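Long-range contacts in BolA-like protein (Babesia bovis, PDB 3O2E), which is of unknown function but may bind a 2Fe-2S cluster, as BolA/IbaG proteins are thought to do: residues E30-M35 against S77-E82; G51-A56 against I86-M91. All blocks are in the same frame, centred on the assembly; numbering follows the deposited sequence.

Contact 1: residues E30-M35 against S77-E82; sequences ERLRSM and SAIAAE
Two helices of the helical layer in this BolA-like fold pack together here: Arg31 and Met35, one turn apart on helix 25-36, face the end of helix 68-78 and the turn that follows it. A salt-bridge network of Glu30, Arg31 and Glu82 links the two segments. Arg31 NE donates to Glu82 OE2 at 2.9 Å, and its NH2 adds a weak bond to the same oxygen. NE reaches OE2 from above the carboxylate plane, and the guanidinium and carboxylate planes are 57° apart. On the other branch, Arg31 NH1 pairs with Glu30 OE2, but this pair is implausibly short and its exact geometry is doubtful. The Arg31 chain bends at chi2 (-73°), which lays CD against Ala78 O at 3.4 Å. Nearer the backbone, Arg31 CB touches Ile79 CG2 at 3.8 Å. Met35 completes the contact. Its CG is anti to the backbone N, and the extended chain brings SD to 3.8 Å from Ala78 CB and 3.4 Å from Ser77 OG. That hydroxyl is hydrogen-bonded to Leu74 O within its own helix. Toward the sheet, Leu32 packs on Leu41 and Ile58, while Ile79 rests against strand 86-94.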
ATOM      1  N   GLU A  30      -0.340  -1.665  -8.929  1.00 15.91           N
ATOM      2  CA  GLU A  30      -0.818  -0.723  -9.935  1.00 18.08           C
ATOM      3  C   GLU A  30      -1.693   0.379  -9.310  1.00 16.42           C
ATOM      4  O   GLU A  30      -1.580   1.541  -9.670  1.00 17.11           O
ATOM      5  CB  GLU A  30      -1.510  -1.517 -11.066  1.00 20.04           C
ATOM      6  CG  GLU A  30      -2.550  -0.813 -11.970  1.00 28.43           C
ATOM      7  CD  GLU A  30      -3.538  -1.848 -12.595  1.00 36.46           C
ATOM      8  OE1 GLU A  30      -3.068  -2.921 -13.045  1.00 43.56           O
ATOM      9  OE2 GLU A  30      -4.781  -1.636 -12.578  1.00 41.58           O
ATOM     10  N   ARG A  31      -2.580   0.010  -8.396  1.00 15.32           N
ATOM     11  CA  ARG A  31      -3.447   0.968  -7.735  1.00 15.42           C
ATOM     12  C   ARG A  31      -2.627   1.917  -6.937  1.00 14.59           C
ATOM     13  O   ARG A  31      -2.842   3.121  -7.003  1.00 14.25           O
ATOM     14  CB  ARG A  31      -4.414   0.276  -6.777  1.00 15.92           C
ATOM     15  CG  ARG A  31      -5.484  -0.541  -7.415  1.00 19.61           C
ATOM     16  CD  ARG A  31      -6.546   0.282  -8.062  1.00 24.85           C
ATOM     17  NE  ARG A  31      -7.352  -0.641  -8.826  1.00 32.02           N
ATOM     18  CZ  ARG A  31      -7.084  -1.011 -10.075  1.00 39.24           C
ATOM     19  NH1 ARG A  31      -6.056  -0.486 -10.750  1.00 42.42           N
ATOM     20  NH2 ARG A  31      -7.855  -1.914 -10.666  1.00 43.01           N
ATOM     21  N   LEU A  32      -1.687   1.377  -6.148  1.00 13.59           N
ATOM     22  CA  LEU A  32      -0.830   2.238  -5.304  1.00 12.83           C
ATOM     23  C   LEU A  32       0.006   3.165  -6.149  1.00 12.62           C
ATOM     24  O   LEU A  32       0.137   4.348  -5.823  1.00 13.34           O
ATOM     25  CB  LEU A  32       0.076   1.402  -4.356  1.00 11.39           C
ATOM     26  CG  LEU A  32      -0.598   0.521  -3.317  1.00 14.08           C
ATOM     27  CD1 LEU A  32       0.431  -0.231  -2.451  1.00 12.42           C
ATOM     28  CD2 LEU A  32      -1.443   1.355  -2.455  1.00 13.74           C
ATOM     29  N   ARG A  33       0.640   2.626  -7.196  1.00 13.28           N
ATOM     30  CA  ARG A  33       1.441   3.469  -8.111  1.00 14.20           C
ATOM     31  C   ARG A  33       0.608   4.541  -8.790  1.00 14.83           C
ATOM     32  O   ARG A  33       1.030   5.682  -8.945  1.00 13.63           O
ATOM     33  CB  ARG A  33       2.131   2.623  -9.184  1.00 15.00           C
ATOM     34  CG  ARG A  33       3.247   1.848  -8.578  1.00 15.96           C
ATOM     35  CD  ARG A  33       3.802   0.768  -9.479  1.00 17.03           C
ATOM     36  NE  ARG A  33       5.005   0.279  -8.797  1.00 19.79           N
ATOM     37  CZ  ARG A  33       5.491  -0.961  -8.809  1.00 21.07           C
ATOM     38  NH1 ARG A  33       4.895  -1.927  -9.505  1.00 22.00           N
ATOM     39  NH2 ARG A  33       6.624  -1.208  -8.104  1.00 24.18           N
ATOM     40  N   SER A  34      -0.578   4.169  -9.242  1.00 16.04           N
ATOM     41  CA  SER A  34      -1.438   5.118  -9.916  1.00 18.05           C
ATOM     42  C   SER A  34      -1.808   6.312  -9.007  1.00 17.90           C
ATOM     43  O   SER A  34      -1.705   7.466  -9.446  1.00 16.64           O
ATOM     44  CB  SER A  34      -2.672   4.418 -10.439  1.00 19.55           C
ATOM     45  OG  SER A  34      -3.574   5.381 -10.929  1.00 25.60           O
ATOM     46  N   MET A  35      -2.196   6.032  -7.750  1.00 17.09           N
ATOM     47  CA  MET A  35      -2.656   7.099  -6.831  1.00 17.58           C
ATOM     48  C   MET A  35      -1.523   7.838  -6.103  1.00 16.22           C
ATOM     49  O   MET A  35      -1.584   9.063  -5.930  1.00 17.28           O
ATOM     50  CB  MET A  35      -3.682   6.572  -5.830  1.00 17.62           C
ATOM     51  CG  MET A  35      -4.299   7.711  -4.994  1.00 23.30           C
ATOM     52  SD  MET A  35      -5.538   7.413  -3.746  0.66 26.31           S
ATOM     53  CE  MET A  35      -7.090   7.416  -4.677  1.00 22.77           C
ATOM     54  N   SER A  77      -7.881   4.301   0.306  1.00 17.12           N
ATOM     55  CA  SER A  77      -8.666   4.874  -0.768  1.00 17.87           C
ATOM     56  C   SER A  77      -8.172   4.493  -2.191  1.00 16.98           C
ATOM     57  O   SER A  77      -8.964   4.424  -3.101  1.00 17.14           O
ATOM     58  CB  SER A  77      -8.820   6.378  -0.586  1.00 19.49           C
ATOM     59  OG  SER A  77      -7.927   7.037  -1.421  1.00 23.21           O
ATOM     60  N   ALA A  78      -6.875   4.270  -2.364  1.00 16.80           N
ATOM     61  CA  ALA A  78      -6.313   3.748  -3.618  1.00 16.84           C
ATOM     62  C   ALA A  78      -6.833   2.369  -4.004  1.00 17.18           C
ATOM     63  O   ALA A  78      -7.023   2.050  -5.197  1.00 17.25           O
ATOM     64  CB  ALA A  78      -4.786   3.744  -3.512  1.00 15.88           C
ATOM     65  N   ILE A  79      -7.109   1.550  -2.997  1.00 17.22           N
ATOM     66  CA  ILE A  79      -7.524   0.160  -3.202  1.00 17.15           C
ATOM     67  C   ILE A  79      -8.933  -0.073  -2.682  1.00 17.16           C
ATOM     68  O   ILE A  79      -9.274  -1.230  -2.315  1.00 17.12           O
ATOM     69  CB  ILE A  79      -6.548  -0.859  -2.533  1.00 16.85           C
ATOM     70  CG1 ILE A  79      -6.385  -0.570  -1.025  1.00 17.34           C
ATOM     71  CG2 ILE A  79      -5.126  -0.883  -3.186  1.00 16.77           C
ATOM     72  CD1 ILE A  79      -5.649  -1.683  -0.247  1.00 17.78           C
ATOM     73  N   ALA A  80      -9.768   0.986  -2.699  1.00 17.82           N
ATOM     74  CA  ALA A  80     -11.144   0.930  -2.167  1.00 17.57           C
ATOM     75  C   ALA A  80     -11.968  -0.125  -2.845  1.00 17.82           C
ATOM     76  O   ALA A  80     -12.662  -0.844  -2.178  1.00 16.99           O
ATOM     77  CB  ALA A  80     -11.871   2.321  -2.249  1.00 18.81           C
ATOM     78  N   ALA A  81     -11.848  -0.248  -4.169  1.00 19.24           N
ATOM     79  CA  ALA A  81     -12.631  -1.191  -4.959  1.00 20.17           C
ATOM     80  C   ALA A  81     -12.298  -2.633  -4.637  1.00 19.98           C
ATOM     81  O   ALA A  81     -13.156  -3.496  -4.666  1.00 20.15           O
ATOM     82  CB  ALA A  81     -12.399  -0.924  -6.441  1.00 21.49           C
ATOM     83  N   GLU A  82     -11.050  -2.873  -4.264  1.00 19.72           N
ATOM     84  CA  GLU A  82     -10.508  -4.222  -4.018  1.00 19.50           C
ATOM     85  C   GLU A  82     -10.628  -4.687  -2.577  1.00 18.45           C
ATOM     86  O   GLU A  82     -10.562  -5.895  -2.322  1.00 18.59           O
ATOM     87  CB  GLU A  82      -9.035  -4.251  -4.431  1.00 19.67           C
ATOM     88  CG  GLU A  82      -8.819  -4.187  -5.934  1.00 22.31           C
ATOM     89  CD  GLU A  82      -8.835  -2.780  -6.487  1.00 27.55           C
ATOM     90  OE1 GLU A  82      -8.524  -1.801  -5.755  1.00 29.89           O
ATOM     91  OE2 GLU A  82      -9.179  -2.647  -7.681  1.00 29.48           O
TER

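Contact 2: residues G51-A56 against I86-M91; sequences GAAFNA and IHAFTM. With MG (magnesium ion), chain K.
The ring of Phe54 meets Ile86 CG1 and Phe89 CD1 at its edge, near the ring plane. The Phe89 ring lies obliquely to Phe54 CB and Ala56 CB, with Met91 CE in plane at its edge. The His87 ring has Ala53 CB at its edge. These residues belong to the two parallel strands of a beta-alpha-beta unit, strand 52-59, helix 68-78 and strand 86-94. The axes of 52-56 and 88-91 run 4.5 Å apart and nearly parallel.

Phe89 CG is anti to the backbone N (chi1 -170°), and the ring reaches over to the neighbouring strand. There CD1 comes to 3.8 Å from Phe54 CB, and CZ to 3.6 Å from Ala56 CB. Phe54, Ala56, Phe89 and Met91 share the face that carries the helices: Phe54 and Phe89 both touch Val28, Ala56 touches Leu32, and Met91 packs on Gln72, Val75 and Asn76. Ala53, Asn55, Ala88 and Thr90 lie on the other face.

Backbone bonds join the strands. Phe54 N donates to Ala88 O, and Thr90 N to Phe54 O. Ala56 N then bonds Thr90 O at 2.8 Å. At the other end the chain turns a corner at His87, whose N bonds Ala52 O at 2.7 Å. Just before that corner, Ile86 O binds the magnesium ion at 2.3 Å, and a water sits on the metal at 2.4 Å. His87 also belongs to the site, its O lying farther from the metal than Ile86 O.

A side-chain bond is added beside the backbone ladder. Asn55 and Thr90 lie side by side and point the same way. Thr90 OG1 stands between its backbone N and carbonyl carbon (chi1 65°), where Asn55 ND2 donates to it at 2.7 Å with an N-H...O angle of 154°.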
ATOM      1  N   GLY A  51      -7.815 -15.896   1.965  1.00 12.71           N
ATOM      2  CA  GLY A  51      -7.785 -15.099   0.763  1.00 12.17           C
ATOM      3  C   GLY A  51      -6.604 -14.168   0.666  1.00 11.60           C
ATOM      4  O   GLY A  51      -5.597 -14.309   1.403  1.00 10.57           O
ATOM      5  N   ALA A  52      -6.757 -13.198  -0.248  1.00 12.09           N
ATOM      6  CA  ALA A  52      -5.703 -12.246  -0.606  1.00 10.98           C
ATOM      7  C   ALA A  52      -5.283 -11.411   0.589  1.00 11.04           C
ATOM      8  O   ALA A  52      -6.118 -11.021   1.353  1.00 11.22           O
ATOM      9  CB  ALA A  52      -6.135 -11.333  -1.841  1.00 11.71           C
ATOM     10  N   ALA A  53      -3.981 -11.155   0.761  1.00 10.60           N
ATOM     11  CA  ALA A  53      -3.523 -10.326   1.855  1.00 11.11           C
ATOM     12  C   ALA A  53      -2.184  -9.795   1.454  1.00 11.54           C
ATOM     13  O   ALA A  53      -1.458 -10.441   0.749  1.00 11.82           O
ATOM     14  CB  ALA A  53      -3.426 -11.066   3.116  1.00 10.26           C
ATOM     15  N   PHE A  54      -1.878  -8.577   1.877  1.00 11.83           N
ATOM     16  CA  PHE A  54      -0.648  -7.926   1.447  1.00 12.65           C
ATOM     17  C   PHE A  54      -0.086  -7.072   2.560  1.00 12.60           C
ATOM     18  O   PHE A  54      -0.813  -6.623   3.443  1.00 12.89           O
ATOM     19  CB  PHE A  54      -0.899  -7.048   0.193  1.00 11.95           C
ATOM     20  CG  PHE A  54      -1.586  -7.769  -0.923  1.00 12.10           C
ATOM     21  CD1 PHE A  54      -0.863  -8.561  -1.804  1.00 15.34           C
ATOM     22  CD2 PHE A  54      -2.947  -7.744  -1.039  1.00 12.01           C
ATOM     23  CE1 PHE A  54      -1.499  -9.271  -2.792  1.00 14.66           C
ATOM     24  CE2 PHE A  54      -3.573  -8.436  -2.012  1.00 15.64           C
ATOM     25  CZ  PHE A  54      -2.854  -9.213  -2.901  1.00 14.49           C
ATOM     26  N   ASN A  55       1.202  -6.811   2.465  1.00 13.47           N
ATOM     27  CA  ASN A  55       1.867  -5.845   3.321  1.00 14.72           C
ATOM     28  C   ASN A  55       2.496  -4.833   2.343  1.00 14.56           C
ATOM     29  O   ASN A  55       3.114  -5.256   1.396  1.00 15.49           O
ATOM     30  CB  ASN A  55       2.947  -6.518   4.179  1.00 16.03           C
ATOM     31  CG  ASN A  55       2.497  -7.874   4.790  1.00 20.68           C
ATOM     32  OD1 ASN A  55       3.107  -8.925   4.512  1.00 26.53           O
ATOM     33  ND2 ASN A  55       1.458  -7.853   5.613  1.00 18.19           N
ATOM     34  N   ALA A  56       2.360  -3.529   2.585  1.00 13.24           N
ATOM     35  CA  ALA A  56       2.856  -2.545   1.636  1.00 12.47           C
ATOM     36  C   ALA A  56       3.814  -1.590   2.326  1.00 13.11           C
ATOM     37  O   ALA A  56       3.419  -0.924   3.259  1.00 13.89           O
ATOM     38  CB  ALA A  56       1.692  -1.795   0.993  1.00 11.56           C
ATOM     39  N   ILE A  86      -9.961  -8.336   0.133  1.00 15.53           N
ATOM     40  CA  ILE A  86      -8.668  -8.453   0.752  1.00 14.06           C
ATOM     41  C   ILE A  86      -8.860  -8.863   2.205  1.00 13.86           C
ATOM     42  O   ILE A  86      -9.455  -8.121   2.968  1.00 13.76           O
ATOM     43  CB  ILE A  86      -7.876  -7.130   0.644  1.00 13.60           C
ATOM     44  CG1 ILE A  86      -7.513  -6.855  -0.831  1.00 13.52           C
ATOM     45  CG2 ILE A  86      -6.567  -7.186   1.438  1.00 13.37           C
ATOM     46  CD1 ILE A  86      -6.889  -5.474  -1.106  1.00 11.32           C
ATOM     47  N   HIS A  87      -8.323 -10.027   2.587  1.00 12.71           N
ATOM     48  CA  HIS A  87      -8.443 -10.541   3.946  1.00 12.77           C
ATOM     49  C   HIS A  87      -7.757  -9.601   4.947  1.00 13.14           C
ATOM     50  O   HIS A  87      -8.329  -9.242   6.023  1.00 13.49           O
ATOM     51  CB  HIS A  87      -7.835 -11.979   4.039  1.00 12.22           C
ATOM     52  CG  HIS A  87      -7.548 -12.421   5.437  1.00 12.13           C
ATOM     53  ND1 HIS A  87      -8.542 -12.660   6.362  1.00 12.01           N
ATOM     54  CD2 HIS A  87      -6.374 -12.635   6.081  1.00 11.12           C
ATOM     55  CE1 HIS A  87      -7.991 -13.017   7.504  1.00 14.30           C
ATOM     56  NE2 HIS A  87      -6.678 -13.006   7.365  1.00 11.86           N
ATOM     57  N   ALA A  88      -6.523  -9.226   4.614  1.00 13.40           N
ATOM     58  CA  ALA A  88      -5.732  -8.324   5.443  1.00 13.94           C
ATOM     59  C   ALA A  88      -4.825  -7.461   4.586  1.00 14.35           C
ATOM     60  O   ALA A  88      -4.276  -7.899   3.577  1.00 13.90           O
ATOM     61  CB  ALA A  88      -4.854  -9.123   6.436  1.00 14.66           C
ATOM     62  N   PHE A  89      -4.632  -6.229   5.032  1.00 15.62           N
ATOM     63  CA  PHE A  89      -3.739  -5.308   4.395  1.00 15.16           C
ATOM     64  C   PHE A  89      -3.072  -4.484   5.471  1.00 15.94           C
ATOM     65  O   PHE A  89      -3.748  -3.874   6.324  1.00 18.81           O
ATOM     66  CB  PHE A  89      -4.484  -4.444   3.390  1.00 14.97           C
ATOM     67  CG  PHE A  89      -3.564  -3.628   2.519  1.00 16.93           C
ATOM     68  CD1 PHE A  89      -3.105  -4.119   1.320  1.00 18.86           C
ATOM     69  CD2 PHE A  89      -3.162  -2.345   2.918  1.00 19.80           C
ATOM     70  CE1 PHE A  89      -2.241  -3.368   0.505  1.00 20.35           C
ATOM     71  CE2 PHE A  89      -2.328  -1.588   2.111  1.00 23.29           C
ATOM     72  CZ  PHE A  89      -1.842  -2.131   0.892  1.00 20.93           C
ATOM     73  N   THR A  90      -1.748  -4.543   5.488  1.00 15.04           N
ATOM     74  CA  THR A  90      -0.942  -3.765   6.389  1.00 14.92           C
ATOM     75  C   THR A  90       0.025  -2.906   5.564  1.00 13.95           C
ATOM     76  O   THR A  90       0.301  -3.172   4.389  1.00 12.80           O
ATOM     77  CB  THR A  90      -0.142  -4.620   7.368  1.00 15.45           C
ATOM     78  OG1 THR A  90       0.815  -5.393   6.648  1.00 16.44           O
ATOM     79  CG2 THR A  90      -1.042  -5.551   8.189  1.00 16.07           C
ATOM     80  N   MET A  91       0.536  -1.850   6.202  1.00 14.72           N
ATOM     81  CA  MET A  91       1.350  -0.865   5.501  1.00 13.47           C
ATOM     82  C   MET A  91       2.270  -0.074   6.431  1.00 13.76           C
ATOM     83  O   MET A  91       2.050   0.008   7.660  1.00 13.54           O
ATOM     84  CB  MET A  91       0.447   0.077   4.700  1.00 14.07           C
ATOM     85  CG  MET A  91      -0.260   1.116   5.540  1.00 15.89           C
ATOM     86  SD  MET A  91      -1.456   2.075   4.676  0.71 13.11           S
ATOM     87  CE  MET A  91      -2.842   0.979   4.775  1.00 15.39           C
TER
HETATM   88 MG    MG K  96      -9.999  -7.480   5.089  0.50 18.05          MG
HETATM   89  O   HOH W   1     -11.697  -6.195   3.939  1.00 19.60           O

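Overall arrangement
Contact 1 and contact 2 have centres about 13 Å apart and form two layers of one fold. Contact 2 joins two strands of the three-stranded mixed sheet, and contact 1 joins the two helices that cover one face of it. Along the chain the segments alternate: 30-35, 51-56, 77-82, 86-91. Helix 68-78 is the crossover of the beta-alpha-beta unit, and its end, with the following turn, forms half of contact 1. The layers meet directly. Ile79 CD1 packs on Phe89 CD1 and Ile86 CD1, and Leu32 CD1 on Ala56 CB. These contacts join the two layers through apolar side chains. The magnesium ion lies on the contact 2 side, about 9 Å from the side chain of Ile79.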